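Local coordinates for protein pectate lyase (Bacillus subtilis, PDB 5AMV) that cleaves polygalacturonate in pectin by calcium-dependent elimination, releasing oligosaccharides with unsaturated non-reducing ends, at residues S253-T258 with R282-Q287; N233-S238 with L264-H269; Y319-V324 with A344-G349. All blocks are in the same frame, centred on the assembly; numbering follows the deposited sequence.

The three contacts join successive coils of one right-handed parallel beta-helix. Along the chain, contacts 1 and 2 interleave: 233-238, 253-258, 264-269 and 282-287 follow one another, and contact 3 comes after them. Contact 2 pairs strands 235-245 and 266-274, and contact 3 pairs 317-326 with 346-348; strand 287-296 lies between these pairs in the same run of parallel strands. Contact 1 lies on another face, where Arg282 of strand 282-283 binds the galacturonate and loop 253-258 packs against the neighbouring Arg284 and Phe285. Centres of contacts 1 and 2 lie about 15 Å apart, as do those of 2 and 3. Leu264 touches Arg284, so contact 2 packs against the turn carrying the arginines of contact 1.

Contact 1 of 3, residues S253-T258 with R282-Q287; sequences SSDSKT and RVRFGQ. With ADA (alpha-D-galactopyranuronic acid), chain B.
The guanidinium of Arg284 is sandwiched between the Ser253-Ser254 backbone on one face and a second guanidinium, that of Arg282, on the opposite face, with Arg282 NH1 over its centre. Asp255 meets the Arg284 group at its edge. Its OD1 accepts the N-H of Arg284 NE at 2.7 Å in a salt bridge, met on the anti side and 30° out of the carboxylate plane. That oxygen lies close to the guanidinium plane, yet the carboxylate is turned steeply, the two planes standing 67° apart. The side chain of Asp255 sets out away from 282-287, but CG sits beside its own backbone N (chi1 -76°), which swings OD1 back to the arginine. The same OD1 takes a water at 2.7 Å, and this water accepts from Arg282 NH1 at 3.3 Å. Facing two arginines, the aspartate is likely to stay ionised. Arg284 NH1 bonds to Gly252 O.

Phe285 fills the other half of the contact. Its ring points its edge at two carbonyls of the type I turn 254-257, with CZ 3.6 Å from Asp255 O. CE2 also comes within 3.4 Å of Lys257 O, while Thr258 touches the ring with CA and, more loosely, CG2, at a slant. The turn itself is stiffened by an ST turn, Ser256 N donating to Ser254 OG.

Arg282 NE donates to galacturonate O6B at 2.8 Å and Arg282 NH2 to O6A at 2.9 Å, a two-pronged grip on the carboxylate. Asp173 and Arg279, the latter inferred to be catalytic, hold the same sugar, and Phe339 makes a cation-pi contact with Arg282. Such an arginine-rich cleft on the flank of a parallel beta-helix is the substrate site of polysaccharide lyase family 1.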
loop_
_atom_site.group_PDB
_atom_site.type_symbol
_atom_site.label_atom_id
_atom_site.label_comp_id
_atom_site.label_asym_id
_atom_site.label_seq_id
_atom_site.Cartn_x
_atom_site.Cartn_y
_atom_site.Cartn_z
ATOM N N SER A 253 -8.568 -4.352 -7.461
ATOM C CA SER A 253 -9.084 -2.976 -7.607
ATOM C C SER A 253 -10.547 -2.920 -8.050
ATOM O O SER A 253 -11.173 -1.848 -7.999
ATOM C CB SER A 253 -8.244 -2.261 -8.668
ATOM O OG SER A 253 -8.412 -2.963 -9.899
ATOM N N SER A 254 -11.126 -4.042 -8.479
ATOM C CA SER A 254 -12.494 -3.995 -9.036
ATOM C C SER A 254 -13.260 -5.315 -9.004
ATOM O O SER A 254 -12.692 -6.374 -9.272
ATOM C CB SER A 254 -12.405 -3.503 -10.495
ATOM O OG SER A 254 -13.696 -3.470 -11.073
ATOM N N ASP A 255 -14.547 -5.248 -8.671
ATOM C CA ASP A 255 -15.428 -6.410 -8.731
ATOM C C ASP A 255 -15.494 -6.989 -10.166
ATOM O O ASP A 255 -15.674 -8.183 -10.344
ATOM C CB ASP A 255 -16.834 -6.017 -8.270
ATOM C CG ASP A 255 -16.938 -5.853 -6.751
ATOM O OD1 ASP A 255 -15.904 -5.943 -6.042
ATOM O OD2 ASP A 255 -18.069 -5.678 -6.259
ATOM N N SER A 256 -15.328 -6.123 -11.165
ATOM C CA SER A 256 -15.382 -6.507 -12.573
ATOM C C SER A 256 -14.116 -7.201 -13.063
ATOM O O SER A 256 -14.122 -7.857 -14.102
ATOM C CB SER A 256 -15.661 -5.274 -13.441
ATOM O OG SER A 256 -17.004 -4.864 -13.312
ATOM N N LYS A 257 -13.027 -7.079 -12.312
ATOM C CA LYS A 257 -11.777 -7.717 -12.713
ATOM C C LYS A 257 -11.728 -9.192 -12.302
ATOM O O LYS A 257 -10.933 -9.566 -11.449
ATOM C CB LYS A 257 -10.577 -6.917 -12.165
ATOM C CG LYS A 257 -9.241 -7.163 -12.885
ATOM C CD LYS A 257 -9.122 -6.262 -14.109
ATOM C CE LYS A 257 -7.881 -6.599 -14.921
ATOM N NZ LYS A 257 -7.718 -5.670 -16.076
ATOM N N THR A 258 -12.553 -10.041 -12.948
ATOM C CA THR A 258 -12.656 -11.456 -12.576
ATOM C C THR A 258 -11.401 -12.239 -12.942
ATOM O O THR A 258 -11.168 -13.329 -12.420
ATOM C CB THR A 258 -13.901 -12.119 -13.193
ATOM O OG1 THR A 258 -13.882 -11.903 -14.617
ATOM C CG2 THR A 258 -15.172 -11.494 -12.592
ATOM N N ARG A 282 -7.972 -4.632 2.308
ATOM C CA ARG A 282 -9.273 -4.893 1.656
ATOM C C ARG A 282 -9.002 -5.782 0.458
ATOM O O ARG A 282 -8.172 -5.425 -0.376
ATOM C CB ARG A 282 -9.897 -3.599 1.152
ATOM C CG ARG A 282 -11.343 -3.748 0.672
ATOM C CD ARG A 282 -11.623 -2.780 -0.457
ATOM N NE ARG A 282 -13.044 -2.639 -0.732
ATOM C CZ ARG A 282 -13.765 -3.499 -1.471
ATOM N NH1 ARG A 282 -13.211 -4.585 -1.996
ATOM N NH2 ARG A 282 -15.062 -3.266 -1.705
ATOM N N VAL A 283 -9.681 -6.932 0.354
ATOM C CA VAL A 283 -9.329 -7.921 -0.660
ATOM C C VAL A 283 -10.515 -8.228 -1.560
ATOM O O VAL A 283 -11.629 -8.355 -1.085
ATOM C CB VAL A 283 -8.885 -9.255 0.028
ATOM C CG1 VAL A 283 -8.554 -10.377 -1.000
ATOM C CG2 VAL A 283 -7.638 -9.008 0.950
ATOM N N ARG A 284 -10.257 -8.300 -2.856
ATOM C CA ARG A 284 -11.162 -8.993 -3.780
ATOM C C ARG A 284 -10.405 -10.203 -4.323
ATOM O O ARG A 284 -9.210 -10.107 -4.582
ATOM C CB ARG A 284 -11.585 -8.084 -4.932
ATOM C CG ARG A 284 -12.415 -6.879 -4.551
ATOM C CD ARG A 284 -12.507 -5.970 -5.780
ATOM N NE ARG A 284 -13.432 -4.857 -5.572
ATOM C CZ ARG A 284 -13.076 -3.652 -5.142
ATOM N NH1 ARG A 284 -11.801 -3.352 -4.887
ATOM N NH2 ARG A 284 -14.002 -2.711 -4.998
ATOM N N PHE A 285 -11.105 -11.337 -4.451
ATOM C CA PHE A 285 -10.592 -12.523 -5.190
ATOM C C PHE A 285 -9.467 -13.326 -4.586
ATOM O O PHE A 285 -9.479 -14.555 -4.652
ATOM C CB PHE A 285 -10.230 -12.176 -6.653
ATOM C CG PHE A 285 -11.419 -11.687 -7.459
ATOM C CD1 PHE A 285 -12.433 -12.582 -7.835
ATOM C CD2 PHE A 285 -11.554 -10.336 -7.782
ATOM C CE1 PHE A 285 -13.568 -12.120 -8.553
ATOM C CE2 PHE A 285 -12.691 -9.852 -8.498
ATOM C CZ PHE A 285 -13.703 -10.778 -8.885
ATOM N N GLY A 286 -8.471 -12.665 -4.002
ATOM C CA GLY A 286 -7.252 -13.357 -3.698
ATOM C C GLY A 286 -7.238 -14.272 -2.498
ATOM O O GLY A 286 -7.988 -14.100 -1.522
ATOM N N GLN A 287 -6.347 -15.253 -2.592
ATOM C CA GLN A 287 -6.002 -16.131 -1.474
ATOM C C GLN A 287 -4.919 -15.425 -0.681
ATOM O O GLN A 287 -3.727 -15.511 -1.022
ATOM C CB GLN A 287 -5.496 -17.470 -2.027
ATOM C CG GLN A 287 -6.625 -18.296 -2.680
ATOM C CD GLN A 287 -6.079 -19.551 -3.371
ATOM O OE1 GLN A 287 -4.947 -19.979 -3.117
ATOM N NE2 GLN A 287 -6.929 -20.192 -4.203
HETATM C C1 ADA B . -14.655 3.693 0.750
HETATM C C2 ADA B . -14.941 4.361 -0.606
HETATM C C3 ADA B . -16.153 3.706 -1.276
HETATM C C4 ADA B . -15.943 2.212 -1.451
HETATM C C5 ADA B . -15.667 1.589 -0.087
HETATM C C6 ADA B . -15.210 0.167 -0.321
HETATM O O2 ADA B . -15.292 5.727 -0.345
HETATM O O3 ADA B . -16.357 4.275 -2.577
HETATM O O4 ADA B . -14.782 2.021 -2.286
HETATM O O5 ADA B . -14.575 2.275 0.592
HETATM O O6B ADA B . -14.073 -0.151 0.124
HETATM O O6A ADA B . -15.945 -0.648 -0.968
HETATM O O HOH W 1 -15.820 -5.990 -3.340
#

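Contact 2 of 3, residues N233-S238 with L264-H269; sequences NYITMS and LKITLH
Asn233 OD1 accepts the backbone N-H of Lys265 at 2.9 Å, in the carbonyl plane. Its ND2 donates to a water and lies over one face of the Tyr234 ring, toward its rim. With alanine for this asparagine, the Lys265 N-H would probably lose its acceptor, and the water a donor, beside the corner the chain turns at Tyr234.

Backbone bonds continue the pairing. Lys265 O takes Ile235 N and, weakly, Tyr234 N. Ile235 O accepts from Thr267 N at 2.8 Å, Thr267 O from Met237 N at 2.8 Å, and Met237 O from His269 N at 3.0 Å.

Apolar contacts fill the inner face. Ile235 CB meets Ile266 CG1 at 3.8 Å, and Met237 CB lies 3.6 Å from Leu268 CD2; Phe251 and Ala228 pack against this row.

On the other face, Ser238 CB makes a CH-pi contact over the His269 ring, 3.7 Å from its centroid. His269 CG lies between its backbone N and carbonyl carbon (chi1 74°), which brings the ring there. His269 NE2 is bonded to Asp12, Ser238 OG to Asp197. In-register parallel strands with some like residues stacked, as at Ile235/Ile266 and Thr236/Thr267, are typical of the parallel beta-helix.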
loop_
_atom_site.group_PDB
_atom_site.type_symbol
_atom_site.label_atom_id
_atom_site.label_comp_id
_atom_site.label_asym_id
_atom_site.label_seq_id
_atom_site.Cartn_x
_atom_site.Cartn_y
_atom_site.Cartn_z
ATOM N N ASN A 233 0.686 -11.106 -8.221
ATOM C CA ASN A 233 0.648 -12.480 -7.667
ATOM C C ASN A 233 1.983 -12.888 -7.065
ATOM O O ASN A 233 3.036 -12.508 -7.578
ATOM C CB ASN A 233 0.291 -13.475 -8.814
ATOM C CG ASN A 233 -0.534 -14.661 -8.371
ATOM O OD1 ASN A 233 -1.106 -14.708 -7.286
ATOM N ND2 ASN A 233 -0.578 -15.677 -9.243
ATOM N N TYR A 234 1.924 -13.679 -5.991
ATOM C CA TYR A 234 3.121 -14.254 -5.351
ATOM C C TYR A 234 3.933 -13.175 -4.688
ATOM O O TYR A 234 5.019 -12.780 -5.162
ATOM C CB TYR A 234 3.988 -15.100 -6.296
ATOM C CG TYR A 234 3.221 -16.173 -7.045
ATOM C CD1 TYR A 234 2.411 -17.087 -6.345
ATOM C CD2 TYR A 234 3.318 -16.278 -8.441
ATOM C CE1 TYR A 234 1.736 -18.094 -7.015
ATOM C CE2 TYR A 234 2.592 -17.286 -9.135
ATOM C CZ TYR A 234 1.825 -18.170 -8.390
ATOM O OH TYR A 234 1.130 -19.185 -9.045
ATOM N N ILE A 235 3.391 -12.725 -3.555
ATOM C CA ILE A 235 3.921 -11.548 -2.875
ATOM C C ILE A 235 3.933 -11.796 -1.379
ATOM O O ILE A 235 2.961 -12.321 -0.829
ATOM C CB ILE A 235 2.978 -10.348 -3.143
ATOM C CG1 ILE A 235 2.990 -10.008 -4.644
ATOM C CG2 ILE A 235 3.368 -9.097 -2.294
ATOM C CD1 ILE A 235 1.711 -9.268 -5.108
ATOM N N THR A 236 5.019 -11.410 -0.717
ATOM C CA THR A 236 5.066 -11.473 0.725
ATOM C C THR A 236 5.325 -10.065 1.238
ATOM O O THR A 236 6.260 -9.427 0.764
ATOM C CB THR A 236 6.181 -12.410 1.204
ATOM O OG1 THR A 236 5.843 -13.750 0.797
ATOM C CG2 THR A 236 6.343 -12.386 2.743
ATOM N N MET A 237 4.521 -9.585 2.207
ATOM C CA MET A 237 4.824 -8.298 2.862
ATOM C C MET A 237 4.951 -8.610 4.359
ATOM O O MET A 237 3.970 -9.042 4.991
ATOM C CB MET A 237 3.716 -7.277 2.633
ATOM C CG MET A 237 3.311 -7.105 1.162
ATOM S SD MET A 237 2.229 -5.663 1.046
ATOM C CE MET A 237 1.719 -5.895 -0.666
ATOM N N SER A 238 6.162 -8.418 4.897
ATOM C CA SER A 238 6.463 -8.834 6.255
ATOM C C SER A 238 7.139 -7.721 7.026
ATOM O O SER A 238 7.912 -6.952 6.464
ATOM C CB SER A 238 7.351 -10.099 6.258
ATOM O OG SER A 238 8.567 -9.921 5.514
ATOM N N LEU A 264 -3.484 -12.604 -6.976
ATOM C CA LEU A 264 -3.496 -11.832 -5.716
ATOM C C LEU A 264 -3.144 -12.753 -4.547
ATOM O O LEU A 264 -3.680 -12.635 -3.466
ATOM C CB LEU A 264 -4.852 -11.100 -5.503
ATOM C CG LEU A 264 -5.161 -10.043 -6.581
ATOM C CD1 LEU A 264 -6.587 -9.510 -6.532
ATOM C CD2 LEU A 264 -4.145 -8.841 -6.479
ATOM N N LYS A 265 -2.217 -13.676 -4.769
ATOM C CA LYS A 265 -1.715 -14.555 -3.733
ATOM C C LYS A 265 -0.641 -13.789 -2.999
ATOM O O LYS A 265 0.493 -13.628 -3.478
ATOM C CB LYS A 265 -1.171 -15.864 -4.304
ATOM C CG LYS A 265 -2.309 -16.736 -4.838
ATOM C CD LYS A 265 -1.705 -17.989 -5.458
ATOM C CE LYS A 265 -2.742 -19.127 -5.617
ATOM N NZ LYS A 265 -3.941 -18.723 -6.434
ATOM N N ILE A 266 -1.040 -13.342 -1.812
ATOM C CA ILE A 266 -0.230 -12.441 -0.970
ATOM C C ILE A 266 -0.227 -12.966 0.466
ATOM O O ILE A 266 -1.275 -13.328 1.022
ATOM C CB ILE A 266 -0.828 -11.034 -1.019
ATOM C CG1 ILE A 266 -0.806 -10.491 -2.463
ATOM C CG2 ILE A 266 -0.040 -10.083 -0.073
ATOM C CD1 ILE A 266 -1.829 -9.355 -2.651
ATOM N N THR A 267 0.943 -12.943 1.082
ATOM C CA THR A 267 1.073 -13.239 2.500
ATOM C C THR A 267 1.445 -11.978 3.254
ATOM O O THR A 267 2.424 -11.332 2.913
ATOM C CB THR A 267 2.155 -14.312 2.741
ATOM O OG1 THR A 267 1.786 -15.504 2.040
ATOM C CG2 THR A 267 2.357 -14.658 4.231
ATOM N N LEU A 268 0.647 -11.643 4.262
ATOM C CA LEU A 268 0.972 -10.519 5.142
ATOM C C LEU A 268 1.286 -11.043 6.515
ATOM O O LEU A 268 0.407 -11.610 7.172
ATOM C CB LEU A 268 -0.219 -9.550 5.285
ATOM C CG LEU A 268 -0.792 -9.000 3.965
ATOM C CD1 LEU A 268 -1.886 -8.011 4.281
ATOM C CD2 LEU A 268 0.272 -8.277 3.143
ATOM N N HIS A 269 2.521 -10.849 6.967
ATOM C CA HIS A 269 2.789 -11.238 8.357
ATOM C C HIS A 269 3.700 -10.306 9.118
ATOM O O HIS A 269 4.554 -9.669 8.542
ATOM C CB HIS A 269 3.250 -12.723 8.429
ATOM C CG HIS A 269 4.660 -12.973 7.958
ATOM N ND1 HIS A 269 5.757 -12.842 8.789
ATOM C CD2 HIS A 269 5.145 -13.365 6.746
ATOM C CE1 HIS A 269 6.857 -13.130 8.110
ATOM N NE2 HIS A 269 6.516 -13.454 6.872
HETATM O O HOH W 2 -1.830 -18.604 -9.140
#

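Contact 3 of 3, residues Y319-V324 with A344-G349; sequences YAQNNV and ALYDSG
With CG anti to the backbone N in both Tyr319 (chi1 -165°) and Tyr346 (chi1 -179°), the two rings leave neighbouring strands in the same direction and lie one over the other. They stack between two coils of the parallel beta-helix, an aromatic pair on adjacent in-register strands. The stack is offset and almost parallel, the planes 2° apart and the ring centroids separated by 3.9 Å. Tyr346 CD1 falls over the centre of the Tyr319 ring, while Tyr319 OH lies over Tyr346 CZ at 3.4 Å.

Three backbone bonds hold the strands in register. Tyr346 O accepts from Ala320 N at 2.8 Å, Ala320 O from Ser348 N at 3.0 Å, and Ser348 O from Asn322 N at 2.9 Å. On the other side of the sheet, Ala320 CB packs against Asp347 CB. The carboxylate of Asp347 turns away from this contact, and its OD2 bonds to Thr350 OG1.

Beside the tyrosines, Gln321 lies with its amide carbon at the edge of the Tyr319 ring. Its NE2 donates to a water at 3.0 Å, and Tyr346 OH meets the same water at 2.8 Å. Gln321 OE1 is held by His289 NE2, so both ends of the amide have partners.

Where the strand is interrupted, Asn322 ND2 bonds to Asp380 O. Asn322 OD1 lies 3.4 Å from Gly349 CA, just where a beta carbon on Gly349 would clash with it.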
loop_
_atom_site.group_PDB
_atom_site.type_symbol
_atom_site.label_atom_id
_atom_site.label_comp_id
_atom_site.label_asym_id
_atom_site.label_seq_id
_atom_site.Cartn_x
_atom_site.Cartn_y
_atom_site.Cartn_z
ATOM N N TYR A 319 -7.350 -15.868 4.746
ATOM C CA TYR A 319 -7.099 -16.895 5.726
ATOM C C TYR A 319 -6.224 -16.289 6.823
ATOM O O TYR A 319 -5.026 -16.029 6.629
ATOM C CB TYR A 319 -6.425 -18.087 5.034
ATOM C CG TYR A 319 -6.401 -19.371 5.823
ATOM C CD1 TYR A 319 -5.486 -19.555 6.857
ATOM C CD2 TYR A 319 -7.271 -20.401 5.511
ATOM C CE1 TYR A 319 -5.433 -20.756 7.635
ATOM C CE2 TYR A 319 -7.227 -21.598 6.232
ATOM C CZ TYR A 319 -6.311 -21.782 7.289
ATOM O OH TYR A 319 -6.272 -22.975 7.992
ATOM N N ALA A 320 -6.849 -16.044 7.977
ATOM C CA ALA A 320 -6.198 -15.261 9.015
ATOM C C ALA A 320 -5.865 -16.104 10.233
ATOM O O ALA A 320 -6.696 -16.904 10.691
ATOM C CB ALA A 320 -7.088 -14.060 9.396
ATOM N N GLN A 321 -4.624 -15.995 10.710
ATOM C CA GLN A 321 -4.220 -16.716 11.913
ATOM C C GLN A 321 -3.443 -15.836 12.886
ATOM O O GLN A 321 -2.472 -15.174 12.518
ATOM C CB GLN A 321 -3.305 -17.905 11.566
ATOM C CG GLN A 321 -3.983 -18.973 10.739
ATOM C CD GLN A 321 -3.005 -20.001 10.271
ATOM O OE1 GLN A 321 -2.162 -19.731 9.415
ATOM N NE2 GLN A 321 -3.089 -21.204 10.845
ATOM N N ASN A 322 -3.821 -15.925 14.158
ATOM C CA ASN A 322 -3.059 -15.319 15.231
ATOM C C ASN A 322 -2.712 -13.834 15.048
ATOM O O ASN A 322 -1.532 -13.433 15.191
ATOM C CB ASN A 322 -1.843 -16.167 15.596
ATOM C CG ASN A 322 -2.254 -17.533 16.184
ATOM O OD1 ASN A 322 -3.466 -17.864 16.211
ATOM N ND2 ASN A 322 -1.295 -18.274 16.703
ATOM N N ASN A 323 -3.746 -13.051 14.752
ATOM C CA ASN A 323 -3.625 -11.611 14.612
ATOM C C ASN A 323 -4.186 -10.947 15.844
ATOM O O ASN A 323 -5.093 -11.505 16.483
ATOM C CB ASN A 323 -4.411 -11.121 13.370
ATOM C CG ASN A 323 -3.835 -11.660 12.085
ATOM O OD1 ASN A 323 -2.799 -11.193 11.631
ATOM N ND2 ASN A 323 -4.459 -12.702 11.513
ATOM N N VAL A 324 -3.682 -9.753 16.156
ATOM C CA VAL A 324 -4.038 -9.089 17.432
ATOM C C VAL A 324 -4.493 -7.654 17.122
ATOM O O VAL A 324 -3.741 -6.924 16.451
ATOM C CB VAL A 324 -2.781 -9.080 18.328
ATOM C CG1 VAL A 324 -3.050 -8.279 19.671
ATOM C CG2 VAL A 324 -2.379 -10.510 18.669
ATOM N N ALA A 344 -17.014 -15.048 2.888
ATOM C CA ALA A 344 -16.241 -16.038 3.601
ATOM C C ALA A 344 -14.981 -15.403 4.212
ATOM O O ALA A 344 -14.386 -14.506 3.614
ATOM C CB ALA A 344 -15.825 -17.160 2.660
ATOM N N LEU A 345 -14.616 -15.899 5.385
ATOM C CA LEU A 345 -13.390 -15.481 6.073
ATOM C C LEU A 345 -13.003 -16.621 6.997
ATOM O O LEU A 345 -13.816 -17.059 7.845
ATOM C CB LEU A 345 -13.584 -14.178 6.856
ATOM C CG LEU A 345 -12.506 -13.795 7.889
ATOM C CD1 LEU A 345 -11.161 -13.421 7.159
ATOM C CD2 LEU A 345 -13.004 -12.652 8.738
ATOM N N TYR A 346 -11.792 -17.129 6.832
ATOM C CA TYR A 346 -11.238 -18.008 7.850
ATOM C C TYR A 346 -10.471 -17.138 8.831
ATOM O O TYR A 346 -9.574 -16.427 8.419
ATOM C CB TYR A 346 -10.263 -19.041 7.248
ATOM C CG TYR A 346 -9.667 -19.994 8.260
ATOM C CD1 TYR A 346 -8.602 -19.619 9.085
ATOM C CD2 TYR A 346 -10.194 -21.272 8.423
ATOM C CE1 TYR A 346 -8.097 -20.487 10.041
ATOM C CE2 TYR A 346 -9.681 -22.150 9.350
ATOM C CZ TYR A 346 -8.640 -21.764 10.157
ATOM O OH TYR A 346 -8.158 -22.633 11.103
ATOM N N ASP A 347 -10.805 -17.204 10.115
ATOM C CA ASP A 347 -9.914 -16.616 11.110
ATOM C C ASP A 347 -9.844 -17.479 12.359
ATOM O O ASP A 347 -10.856 -17.990 12.854
ATOM C CB ASP A 347 -10.204 -15.112 11.435
ATOM C CG ASP A 347 -11.381 -14.923 12.335
ATOM O OD1 ASP A 347 -12.500 -15.228 11.886
ATOM O OD2 ASP A 347 -11.207 -14.458 13.478
ATOM N N SER A 348 -8.627 -17.649 12.824
ATOM C CA SER A 348 -8.354 -18.402 14.039
ATOM C C SER A 348 -7.372 -17.613 14.905
ATOM O O SER A 348 -6.481 -16.929 14.405
ATOM C CB SER A 348 -7.832 -19.825 13.718
ATOM O OG SER A 348 -6.492 -19.856 13.221
ATOM N N GLY A 349 -7.529 -17.708 16.204
ATOM C CA GLY A 349 -6.597 -17.075 17.123
ATOM C C GLY A 349 -6.655 -15.552 17.166
ATOM O O GLY A 349 -5.716 -14.929 17.683
HETATM O O HOH W 3 -5.595 -22.200 12.146
HETATM O O HOH W 4 -4.447 -19.802 14.673
HETATM O O HOH W 5 -6.376 -14.139 13.452
#